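Local coordinates for protein putative xanthine dehydrogenase YAGS fad-binding subunit (Escherichia coli, PDB 5G5G) that is the molybdenum-cofactor-carrying subunit of a periplasmic aldehyde oxidase of the xanthine dehydrogenase family and probably oxidises aldehydes at its molybdenum centre, at residues 109-114 and 252-257; 323-328 and 439-444; 416-419 and 423-426; 475-480 and 486-491. One frame throughout, in Å; residues are numbered along the deposited sequence.

Three of the four contacts are buried and nearly all carbon; interaction 3 is a surface contact. Interactions 1 and 4 each set a helix against a neighbour: helix 250-262 against strand 111-117, with 137 residues between the segments, and helix 472-484 against the short turn that follows it. Interactions 2 and 3 both reach one sheet, since strand 429-441, which ends in interaction 2, lies beside strand 425-426 of interaction 3; even so, their centres are 33 Å apart. Interaction 2 packs leucines on a phenylalanine nearer the centre of the chain than the others, whereas interaction 3, at the periphery, mixes amide and aliphatic groups across a short connection of three residues.

Interaction 1 of 4, residues 109-114 and 252-257; sequences HQAIAL and ALLAAL
Helix 250-262 lies against the mixed seven-stranded sheet that contains strand 111-117, and L254 of the helix meets A111 and L114 of that strand. The two methyls of L254 divide the work. CD1 touches the methyl of A111, with L254 CD1 3.9 Å from A111 CB, while CD2 goes to the root of the other leucine, L254 CD2 standing 4.1 Å from L114 CB. L114 replies with a branch of its own: its CG is anti to the backbone N (chi1 -178°), and its CD2 comes to rest 3.9 Å from the carbonyl oxygen L254 O on the helix backbone. Between these two contact residues the strand carries a classic beta bulge, in which I112 and A113 both face V54 of strand 49-55. A111 and L114, three positions apart, therefore both direct their CB atoms at the helix, and both I112 and A113 direct theirs away from it. The sheet combines strands of the a/b hammerhead domain (49-55, 77-82 and 111-117) with strands of the molybdopterin cofactor-binding domain, to which the packing helix also belongs. I53 of strand 49-55 touches both L254 and L114, so the buried aliphatic layer carries on to the next strand.

Interaction 2 of 4, residues 323-328 and 439-444; sequences SELLYA and FRNNLL
L325 and L326, neighbours in the loop between strands 299-310 and 331-340, both pack on F439 near the end of strand 429-441. L325 comes first and bears on the far end of the phenylalanine. Its CD1 lies 3.8 Å from F439 CZ, and L325 CB is equally close to F439 CZ, also at 3.8 Å, so the leucine meets the para carbon with both its root and one branch while the two side chains run obliquely to each other. The same methyl also reaches the strand two residues on: L325 CD1 is 4.0 Å from N441 OD1, the side chains crossing at about a right angle. This is van der Waals contact with the amide oxygen, whose hydrogen-bond partner is S584 OG.

L326 works at the other end of F439. Its CG stands anti to the backbone N (chi1 -170°), and the leucine runs past the phenylalanine in the opposite direction, bringing L326 CD1 to 4.0 Å from F439 CB and 4.1 Å from F439 CD1. The phenylalanine is therefore held at root and tip by successive leucines. L326 also touches L358 and E362 of helix 354-372, and its CG lies over one face of the Y327 ring, offset toward the rim.

The contact is a buried aliphatic-aromatic cluster that joins the two molybdopterin cofactor-binding domains; the next strand residue, R440, makes salt bridges to E354 and to E692 of the molybdenum pocket.

Interaction 3 of 4, residues 416-419 and 423-426; sequences QRNA and QVRD
N418 meets Q423 and V424 across a short turn of the chain, beside the short outermost strand 425-426. The purely carbon part of the contact is small: N418 CB is 3.9 Å from V424 CG2, a methyl that lies beside the valine's own backbone N. V424 also touches V431 of strand 429-441, and the two residues are joined by a backbone hydrogen bond.

The mixed part is an amide nitrogen against aliphatic carbon. N418 ND2 sits 3.6 Å from Q423 CB and 4.2 Å from Q423 CG, so the nitrogen lies alongside the base of the glutamine. The glutamine chain bends at its second torsion (chi2 -59°), and its amide end leads away from N418. The two side chains cross at a slant, with their amide planes 66° apart.

The polar ends are served by the turn itself. N418 OD1 accepts from the backbone N of T420, and Q423 NE2 donates to the carbonyl O of P421, both residues of the connection between the segments. Beyond the turn, N418 O accepts from N708 ND2, which ties the loop to helix 698-710.

The chemistry implies that the hydrogen bonds to T420 and P421 each tie one end of an amide to the connecting residues, while what passes between the segments is van der Waals contact between partly exposed or exposed side chains.

Interaction 4 of 4, residues 475-480 and 486-491; sequences ILAQTA and VPLEQV
L488 and V491 approach the same face of helix 472-484 and close on A477. L488 extends with CG anti to its own backbone N (chi1 -180°), which carries CD1 forward onto the helix: L488 CD1 is 3.5 Å from A477 CB, tighter than usual for two carbons. The same methyl spreads onto the next residue, 3.6 Å from Q478 N and 3.9 Å from Q478 CG, and the two side chains cross at a slant. The amide of Q478 is turned to other partners, its NE2 donating to the carbonyl O of V17 and its OE1 accepting from N618 ND2. This is a helix-turn-strand connection folded back on itself: after the helix the chain makes a 3-10 turn at 488-490 and enters strand 491-494, an edge strand of a mixed sheet within this chain. V491, the first residue of that strand, rests CG1 on two alanines about one helical turn apart, with V491 CG1 3.9 Å from A477 CA and 4.1 Å from A480 CB. Both A480 and V491 also lie on V461 of the adjoining strand 459-462. I475, whose CB points away from the turn, touches the pterin cytosine dinucleotide.

Interaction 1 of 4, residues 109-114 and 252-257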
loop_
_atom_site.group_PDB
_atom_site.type_symbol
_atom_site.label_atom_id
_atom_site.label_comp_id
_atom_site.label_asym_id
_atom_site.label_seq_id
_atom_site.Cartn_x
_atom_site.Cartn_y
_atom_site.Cartn_z
ATOM N N HIS C 109 12.174 -16.215 -1.069
ATOM C CA HIS C 109 12.766 -14.849 -1.194
ATOM C C HIS C 109 13.681 -14.411 -0.069
ATOM O O HIS C 109 14.084 -13.251 -0.015
ATOM C CB HIS C 109 11.724 -13.767 -1.491
ATOM C CG HIS C 109 11.264 -13.750 -2.901
ATOM N ND1 HIS C 109 10.266 -12.919 -3.318
ATOM C CD2 HIS C 109 11.656 -14.445 -4.003
ATOM C CE1 HIS C 109 10.069 -13.055 -4.607
ATOM N NE2 HIS C 109 10.893 -13.987 -5.051
ATOM N N GLN C 110 14.137 -15.322 0.777
ATOM C CA GLN C 110 15.187 -14.977 1.713
ATOM C C GLN C 110 16.448 -14.593 0.956
ATOM O O GLN C 110 16.796 -15.253 -0.042
ATOM C CB GLN C 110 15.480 -16.154 2.643
ATOM C CG GLN C 110 16.611 -15.919 3.653
ATOM C CD GLN C 110 16.764 -17.120 4.580
ATOM O OE1 GLN C 110 16.559 -18.278 4.170
ATOM N NE2 GLN C 110 17.086 -16.849 5.849
ATOM N N ALA C 111 17.087 -13.507 1.372
ATOM C CA ALA C 111 18.242 -13.035 0.614
ATOM C C ALA C 111 19.374 -14.073 0.645
ATOM O O ALA C 111 19.709 -14.601 1.719
ATOM C CB ALA C 111 18.745 -11.736 1.152
ATOM N N ILE C 112 19.967 -14.369 -0.510
ATOM C CA ILE C 112 21.099 -15.307 -0.590
ATOM C C ILE C 112 22.357 -14.737 -1.218
ATOM O O ILE C 112 23.433 -15.340 -1.118
ATOM C CB ILE C 112 20.740 -16.656 -1.246
ATOM C CG1 ILE C 112 20.270 -16.447 -2.703
ATOM C CG2 ILE C 112 19.691 -17.355 -0.405
ATOM C CD1 ILE C 112 20.065 -17.742 -3.473
ATOM N N ALA C 113 22.229 -13.615 -1.912
ATOM C CA ALA C 113 23.383 -12.984 -2.528
ATOM C C ALA C 113 23.062 -11.519 -2.844
ATOM O O ALA C 113 21.876 -11.104 -2.849
ATOM C CB ALA C 113 23.844 -13.722 -3.780
ATOM N N LEU C 114 24.133 -10.747 -3.062
ATOM C CA LEU C 114 23.995 -9.352 -3.511
ATOM C C LEU C 114 25.035 -9.093 -4.574
ATOM O O LEU C 114 26.213 -9.292 -4.329
ATOM C CB LEU C 114 24.197 -8.354 -2.362
ATOM C CG LEU C 114 24.007 -6.875 -2.761
ATOM C CD1 LEU C 114 22.548 -6.485 -2.571
ATOM C CD2 LEU C 114 24.943 -5.968 -1.985
ATOM N N ALA C 252 19.844 -3.318 4.809
ATOM C CA ALA C 252 20.809 -2.716 5.713
ATOM C C ALA C 252 22.044 -3.612 5.884
ATOM O O ALA C 252 23.192 -3.156 5.791
ATOM C CB ALA C 252 20.123 -2.467 7.041
ATOM N N LEU C 253 21.813 -4.873 6.216
ATOM C CA LEU C 253 22.889 -5.810 6.343
ATOM C C LEU C 253 23.698 -5.893 5.058
ATOM O O LEU C 253 24.936 -5.776 5.082
ATOM C CB LEU C 253 22.398 -7.196 6.727
ATOM C CG LEU C 253 23.532 -8.220 6.828
ATOM C CD1 LEU C 253 24.576 -7.826 7.847
ATOM C CD2 LEU C 253 23.001 -9.592 7.160
ATOM N N LEU C 254 23.005 -6.062 3.934
ATOM C CA LEU C 254 23.745 -6.319 2.678
ATOM C C LEU C 254 24.475 -5.065 2.232
ATOM O O LEU C 254 25.629 -5.154 1.728
ATOM C CB LEU C 254 22.828 -6.885 1.607
ATOM C CG LEU C 254 22.502 -8.366 1.916
ATOM C CD1 LEU C 254 21.362 -8.798 1.061
ATOM C CD2 LEU C 254 23.644 -9.288 1.611
ATOM N N ALA C 255 23.876 -3.886 2.409
ATOM C CA ALA C 255 24.588 -2.646 2.080
ATOM C C ALA C 255 25.895 -2.559 2.834
ATOM O O ALA C 255 26.962 -2.248 2.266
ATOM C CB ALA C 255 23.723 -1.416 2.365
ATOM N N ALA C 256 25.816 -2.832 4.130
ATOM C CA ALA C 256 26.963 -2.765 5.018
ATOM C C ALA C 256 28.067 -3.770 4.642
ATOM O O ALA C 256 29.255 -3.414 4.503
ATOM C CB ALA C 256 26.531 -2.970 6.459
ATOM N N LEU C 257 27.671 -5.028 4.446
ATOM C CA LEU C 257 28.639 -6.029 3.996
ATOM C C LEU C 257 29.302 -5.670 2.674
ATOM O O LEU C 257 30.520 -5.813 2.506
ATOM C CB LEU C 257 27.960 -7.389 3.851
ATOM C CG LEU C 257 27.531 -7.975 5.186
ATOM C CD1 LEU C 257 26.727 -9.235 4.911
ATOM C CD2 LEU C 257 28.744 -8.295 6.031
#

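Interaction 2 of 4, residues 323-328 and 439-444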
loop_
_atom_site.group_PDB
_atom_site.type_symbol
_atom_site.label_atom_id
_atom_site.label_comp_id
_atom_site.label_asym_id
_atom_site.label_seq_id
_atom_site.Cartn_x
_atom_site.Cartn_y
_atom_site.Cartn_z
ATOM N N SER C 323 -9.436 -9.154 24.636
ATOM C CA SER C 323 -10.587 -9.823 25.226
ATOM C C SER C 323 -10.461 -9.984 26.739
ATOM O O SER C 323 -11.456 -10.360 27.412
ATOM C CB SER C 323 -10.812 -11.178 24.548
ATOM O OG SER C 323 -11.060 -10.970 23.179
ATOM N N GLU C 324 -9.255 -9.774 27.266
ATOM C CA GLU C 324 -9.014 -9.823 28.686
ATOM C C GLU C 324 -9.443 -8.549 29.373
ATOM O O GLU C 324 -9.577 -8.548 30.605
ATOM C CB GLU C 324 -7.529 -10.072 29.015
ATOM C CG GLU C 324 -7.074 -11.423 28.414
ATOM C CD GLU C 324 -5.576 -11.692 28.399
ATOM O OE1 GLU C 324 -4.771 -10.822 28.833
ATOM O OE2 GLU C 324 -5.200 -12.786 27.895
ATOM N N LEU C 325 -9.629 -7.476 28.629
ATOM C CA LEU C 325 -9.826 -6.124 29.227
ATOM C C LEU C 325 -11.034 -5.358 28.705
ATOM O O LEU C 325 -11.512 -4.425 29.373
ATOM C CB LEU C 325 -8.574 -5.246 28.939
ATOM C CG LEU C 325 -7.356 -5.656 29.729
ATOM C CD1 LEU C 325 -6.091 -4.966 29.205
ATOM C CD2 LEU C 325 -7.511 -5.400 31.207
ATOM N N LEU C 326 -11.519 -5.687 27.518
ATOM C CA LEU C 326 -12.493 -4.816 26.899
ATOM C C LEU C 326 -13.881 -4.919 27.533
ATOM O O LEU C 326 -14.462 -3.889 27.798
ATOM C CB LEU C 326 -12.556 -5.033 25.381
ATOM C CG LEU C 326 -13.377 -4.022 24.532
ATOM C CD1 LEU C 326 -13.036 -2.577 24.844
ATOM C CD2 LEU C 326 -13.141 -4.275 23.047
ATOM N N TYR C 327 -14.412 -6.119 27.789
ATOM C CA TYR C 327 -15.775 -6.228 28.275
ATOM C C TYR C 327 -15.815 -6.907 29.637
ATOM O O TYR C 327 -14.934 -7.680 29.962
ATOM C CB TYR C 327 -16.674 -6.963 27.296
ATOM C CG TYR C 327 -16.704 -6.284 25.958
ATOM C CD1 TYR C 327 -17.310 -5.081 25.819
ATOM C CD2 TYR C 327 -16.112 -6.875 24.850
ATOM C CE1 TYR C 327 -17.341 -4.414 24.589
ATOM C CE2 TYR C 327 -16.161 -6.235 23.587
ATOM C CZ TYR C 327 -16.774 -5.009 23.469
ATOM O OH TYR C 327 -16.808 -4.324 22.275
ATOM N N ALA C 328 -16.808 -6.531 30.451
ATOM C CA ALA C 328 -17.051 -7.184 31.703
ATOM C C ALA C 328 -17.418 -8.664 31.477
ATOM O O ALA C 328 -17.825 -9.068 30.362
ATOM C CB ALA C 328 -18.155 -6.494 32.486
ATOM N N PHE C 439 -9.759 -0.606 20.844
ATOM C CA PHE C 439 -9.051 -0.744 22.096
ATOM C C PHE C 439 -7.595 -0.951 21.769
ATOM O O PHE C 439 -7.269 -1.791 20.919
ATOM C CB PHE C 439 -9.573 -1.965 22.845
ATOM C CG PHE C 439 -8.810 -2.274 24.117
ATOM C CD1 PHE C 439 -9.122 -1.587 25.271
ATOM C CD2 PHE C 439 -7.690 -3.133 24.105
ATOM C CE1 PHE C 439 -8.403 -1.814 26.450
ATOM C CE2 PHE C 439 -6.924 -3.339 25.260
ATOM C CZ PHE C 439 -7.311 -2.674 26.428
ATOM N N ARG C 440 -6.720 -0.266 22.501
ATOM C CA ARG C 440 -5.252 -0.448 22.356
ATOM C C ARG C 440 -4.591 0.083 23.592
ATOM O O ARG C 440 -4.925 1.180 24.043
ATOM C CB ARG C 440 -4.740 0.271 21.122
ATOM C CG ARG C 440 -3.279 0.029 20.776
ATOM C CD ARG C 440 -2.973 -1.380 20.294
ATOM N NE ARG C 440 -1.554 -1.492 20.024
ATOM C CZ ARG C 440 -0.894 -2.619 19.761
ATOM N NH1 ARG C 440 -1.521 -3.798 19.764
ATOM N NH2 ARG C 440 0.411 -2.578 19.494
ATOM N N ASN C 441 -3.700 -0.691 24.177
ATOM C CA ASN C 441 -3.028 -0.245 25.371
ATOM C C ASN C 441 -2.113 0.991 25.136
ATOM O O ASN C 441 -1.695 1.277 24.000
ATOM C CB ASN C 441 -2.259 -1.392 26.016
ATOM C CG ASN C 441 -3.180 -2.384 26.723
ATOM O OD1 ASN C 441 -4.201 -2.001 27.282
ATOM N ND2 ASN C 441 -2.803 -3.643 26.736
ATOM N N ASN C 442 -1.848 1.690 26.233
ATOM C CA ASN C 442 -0.904 2.776 26.243
ATOM C C ASN C 442 0.347 2.280 26.942
ATOM O O ASN C 442 0.270 1.861 28.080
ATOM C CB ASN C 442 -1.463 3.976 26.978
ATOM C CG ASN C 442 -0.520 5.134 26.981
ATOM O OD1 ASN C 442 -0.178 5.633 25.930
ATOM N ND2 ASN C 442 -0.093 5.572 28.165
ATOM N N LEU C 443 1.494 2.345 26.274
ATOM C CA LEU C 443 2.750 1.771 26.764
ATOM C C LEU C 443 3.783 2.880 27.000
ATOM O O LEU C 443 3.774 3.879 26.318
ATOM C CB LEU C 443 3.306 0.786 25.729
ATOM C CG LEU C 443 2.387 -0.372 25.320
ATOM C CD1 LEU C 443 3.064 -1.207 24.210
ATOM C CD2 LEU C 443 2.003 -1.256 26.505
ATOM N N LEU C 444 4.661 2.686 27.989
ATOM C CA LEU C 444 5.622 3.690 28.360
ATOM C C LEU C 444 7.014 3.106 28.241
ATOM O O LEU C 444 7.227 1.992 28.662
ATOM C CB LEU C 444 5.433 4.103 29.806
ATOM C CG LEU C 444 4.185 4.895 30.216
ATOM C CD1 LEU C 444 3.911 6.050 29.275
ATOM C CD2 LEU C 444 2.966 4.003 30.348
#

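Interaction 3 of 4, residues 416-419 and 423-426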
loop_
_atom_site.group_PDB
_atom_site.type_symbol
_atom_site.label_atom_id
_atom_site.label_comp_id
_atom_site.label_asym_id
_atom_site.label_seq_id
_atom_site.Cartn_x
_atom_site.Cartn_y
_atom_site.Cartn_z
ATOM N N GLN C 416 -31.035 5.977 13.070
ATOM C CA GLN C 416 -31.712 5.886 11.788
ATOM C C GLN C 416 -31.421 4.528 11.047
ATOM O O GLN C 416 -32.026 4.243 10.012
ATOM C CB GLN C 416 -31.427 7.207 10.994
ATOM C CG GLN C 416 -32.317 8.430 11.479
ATOM C CD GLN C 416 -32.057 9.011 12.919
ATOM O OE1 GLN C 416 -31.049 9.707 13.168
ATOM N NE2 GLN C 416 -33.012 8.784 13.851
ATOM N N ARG C 417 -30.537 3.693 11.606
ATOM C CA ARG C 417 -30.298 2.317 11.140
ATOM C C ARG C 417 -31.590 1.472 11.244
ATOM O O ARG C 417 -32.313 1.535 12.241
ATOM C CB ARG C 417 -29.228 1.630 11.998
ATOM C CG ARG C 417 -28.900 0.193 11.583
ATOM C CD ARG C 417 -27.964 -0.480 12.587
ATOM N NE ARG C 417 -28.763 -0.880 13.744
ATOM C CZ ARG C 417 -28.770 -2.074 14.351
ATOM N NH1 ARG C 417 -27.983 -3.066 14.037
ATOM N NH2 ARG C 417 -29.598 -2.239 15.373
ATOM N N ASN C 418 -31.853 0.707 10.204
ATOM C CA ASN C 418 -32.861 -0.304 10.235
ATOM C C ASN C 418 -32.199 -1.522 10.821
ATOM O O ASN C 418 -31.255 -2.056 10.230
ATOM C CB ASN C 418 -33.380 -0.577 8.830
ATOM C CG ASN C 418 -34.649 -1.417 8.841
ATOM O OD1 ASN C 418 -34.845 -2.257 9.723
ATOM N ND2 ASN C 418 -35.532 -1.156 7.891
ATOM N N ALA C 419 -32.685 -1.967 11.982
ATOM C CA ALA C 419 -32.118 -3.127 12.677
ATOM C C ALA C 419 -32.442 -4.469 11.995
ATOM O O ALA C 419 -31.767 -5.457 12.236
ATOM C CB ALA C 419 -32.621 -3.155 14.115
ATOM N N GLN C 423 -33.005 -4.279 4.290
ATOM C CA GLN C 423 -34.253 -3.615 3.961
ATOM C C GLN C 423 -34.088 -2.231 3.399
ATOM O O GLN C 423 -35.092 -1.597 3.078
ATOM C CB GLN C 423 -35.153 -3.517 5.214
ATOM C CG GLN C 423 -35.298 -4.830 5.955
ATOM C CD GLN C 423 -35.874 -5.902 5.079
ATOM O OE1 GLN C 423 -36.927 -5.720 4.477
ATOM N NE2 GLN C 423 -35.185 -7.003 4.970
ATOM N N VAL C 424 -32.845 -1.774 3.220
ATOM C CA VAL C 424 -32.598 -0.426 2.764
ATOM C C VAL C 424 -31.845 -0.383 1.430
ATOM O O VAL C 424 -30.750 -0.911 1.322
ATOM C CB VAL C 424 -31.845 0.379 3.837
ATOM C CG1 VAL C 424 -31.635 1.797 3.355
ATOM C CG2 VAL C 424 -32.591 0.338 5.154
ATOM N N ARG C 425 -32.428 0.264 0.419
ATOM C CA ARG C 425 -31.767 0.379 -0.880
ATOM C C ARG C 425 -31.522 1.834 -1.215
ATOM O O ARG C 425 -32.287 2.702 -0.811
ATOM C CB ARG C 425 -32.605 -0.239 -1.978
ATOM C CG ARG C 425 -32.818 -1.741 -1.867
ATOM C CD ARG C 425 -31.680 -2.471 -2.536
ATOM N NE ARG C 425 -31.774 -2.440 -4.013
ATOM C CZ ARG C 425 -32.174 -3.456 -4.781
ATOM N NH1 ARG C 425 -32.518 -4.653 -4.258
ATOM N NH2 ARG C 425 -32.232 -3.264 -6.096
ATOM N N ASP C 426 -30.436 2.081 -1.935
ATOM C CA ASP C 426 -30.195 3.331 -2.611
ATOM C C ASP C 426 -29.917 2.943 -4.053
ATOM O O ASP C 426 -28.804 2.574 -4.382
ATOM C CB ASP C 426 -29.025 4.059 -1.984
ATOM C CG ASP C 426 -28.639 5.305 -2.750
ATOM O OD1 ASP C 426 -29.410 5.742 -3.631
ATOM O OD2 ASP C 426 -27.562 5.849 -2.465
#

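Interaction 4 of 4, residues 475-480 and 486-491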
loop_
_atom_site.group_PDB
_atom_site.type_symbol
_atom_site.label_atom_id
_atom_site.label_comp_id
_atom_site.label_asym_id
_atom_site.label_seq_id
_atom_site.Cartn_x
_atom_site.Cartn_y
_atom_site.Cartn_z
ATOM N N ILE C 475 5.102 17.756 16.528
ATOM C CA ILE C 475 4.760 17.695 17.936
ATOM C C ILE C 475 5.931 17.901 18.899
ATOM O O ILE C 475 5.751 18.476 19.973
ATOM C CB ILE C 475 3.948 16.439 18.309
ATOM C CG1 ILE C 475 4.721 15.132 18.010
ATOM C CG2 ILE C 475 2.597 16.547 17.600
ATOM C CD1 ILE C 475 4.180 13.897 18.755
ATOM N N LEU C 476 7.137 17.498 18.487
ATOM C CA LEU C 476 8.316 17.806 19.286
ATOM C C LEU C 476 8.613 19.309 19.238
ATOM O O LEU C 476 8.935 19.898 20.281
ATOM C CB LEU C 476 9.532 16.999 18.813
ATOM C CG LEU C 476 9.362 15.483 19.076
ATOM C CD1 LEU C 476 10.325 14.638 18.253
ATOM C CD2 LEU C 476 9.594 15.136 20.533
ATOM N N ALA C 477 8.443 19.947 18.064
ATOM C CA ALA C 477 8.574 21.418 17.982
ATOM C C ALA C 477 7.533 22.132 18.863
ATOM O O ALA C 477 7.843 23.061 19.623
ATOM C CB ALA C 477 8.480 21.881 16.535
ATOM N N GLN C 478 6.308 21.639 18.824
ATOM C CA GLN C 478 5.242 22.240 19.631
ATOM C C GLN C 478 5.537 22.166 21.131
ATOM O O GLN C 478 5.264 23.147 21.897
ATOM C CB GLN C 478 3.911 21.617 19.325
ATOM C CG GLN C 478 3.388 21.890 17.905
ATOM C CD GLN C 478 2.157 21.031 17.570
ATOM O OE1 GLN C 478 2.226 20.031 16.846
ATOM N NE2 GLN C 478 1.008 21.417 18.122
ATOM N N THR C 479 6.074 21.020 21.548
ATOM C CA THR C 479 6.435 20.782 22.953
ATOM C C THR C 479 7.508 21.725 23.443
ATOM O O THR C 479 7.350 22.441 24.454
ATOM C CB THR C 479 6.840 19.315 23.191
ATOM O OG1 THR C 479 5.763 18.442 22.788
ATOM C CG2 THR C 479 7.186 19.086 24.664
ATOM N N ALA C 480 8.590 21.831 22.680
ATOM C CA ALA C 480 9.628 22.760 23.040
ATOM C C ALA C 480 9.171 24.231 23.031
ATOM O O ALA C 480 9.492 25.005 23.935
ATOM C CB ALA C 480 10.839 22.562 22.165
ATOM N N VAL C 486 8.391 30.276 23.197
ATOM C CA VAL C 486 8.827 30.804 21.893
ATOM C C VAL C 486 7.835 30.389 20.796
ATOM O O VAL C 486 7.031 29.469 21.007
ATOM C CB VAL C 486 10.254 30.420 21.492
ATOM C CG1 VAL C 486 11.248 30.976 22.496
ATOM C CG2 VAL C 486 10.412 28.914 21.318
ATOM N N PRO C 487 7.846 31.124 19.652
ATOM C CA PRO C 487 6.900 30.770 18.583
ATOM C C PRO C 487 7.311 29.421 18.011
ATOM O O PRO C 487 8.504 29.124 17.997
ATOM C CB PRO C 487 7.117 31.890 17.535
ATOM C CG PRO C 487 7.742 33.026 18.281
ATOM C CD PRO C 487 8.619 32.337 19.308
ATOM N N LEU C 488 6.356 28.662 17.521
ATOM C CA LEU C 488 6.659 27.397 16.861
ATOM C C LEU C 488 7.755 27.537 15.780
ATOM O O LEU C 488 8.657 26.683 15.686
ATOM C CB LEU C 488 5.402 26.804 16.251
ATOM C CG LEU C 488 5.572 25.464 15.534
ATOM C CD1 LEU C 488 6.074 24.386 16.491
ATOM C CD2 LEU C 488 4.211 25.107 14.945
ATOM N N GLU C 489 7.703 28.612 14.992
ATOM C CA GLU C 489 8.596 28.758 13.833
ATOM C C GLU C 489 10.071 29.030 14.247
ATOM O O GLU C 489 10.969 29.004 13.413
ATOM C CB GLU C 489 8.061 29.794 12.820
ATOM C CG GLU C 489 7.898 31.178 13.377
ATOM C CD GLU C 489 6.523 31.454 14.058
ATOM O OE1 GLU C 489 5.744 30.495 14.439
ATOM O OE2 GLU C 489 6.237 32.682 14.206
ATOM N N GLN C 490 10.313 29.222 15.541
ATOM C CA GLN C 490 11.673 29.413 16.029
ATOM C C GLN C 490 12.320 28.145 16.600
ATOM O O GLN C 490 13.399 28.204 17.222
ATOM C CB GLN C 490 11.663 30.545 17.071
ATOM C CG GLN C 490 11.658 31.935 16.426
ATOM C CD GLN C 490 11.990 33.058 17.402
ATOM O OE1 GLN C 490 12.842 32.919 18.305
ATOM N NE2 GLN C 490 11.321 34.194 17.219
ATOM N N VAL C 491 11.679 27.005 16.412
ATOM C CA VAL C 491 12.202 25.758 16.922
ATOM C C VAL C 491 12.660 24.897 15.750
ATOM O O VAL C 491 11.898 24.674 14.794
ATOM C CB VAL C 491 11.144 24.990 17.732
ATOM C CG1 VAL C 491 11.726 23.726 18.320
ATOM C CG2 VAL C 491 10.572 25.891 18.855
#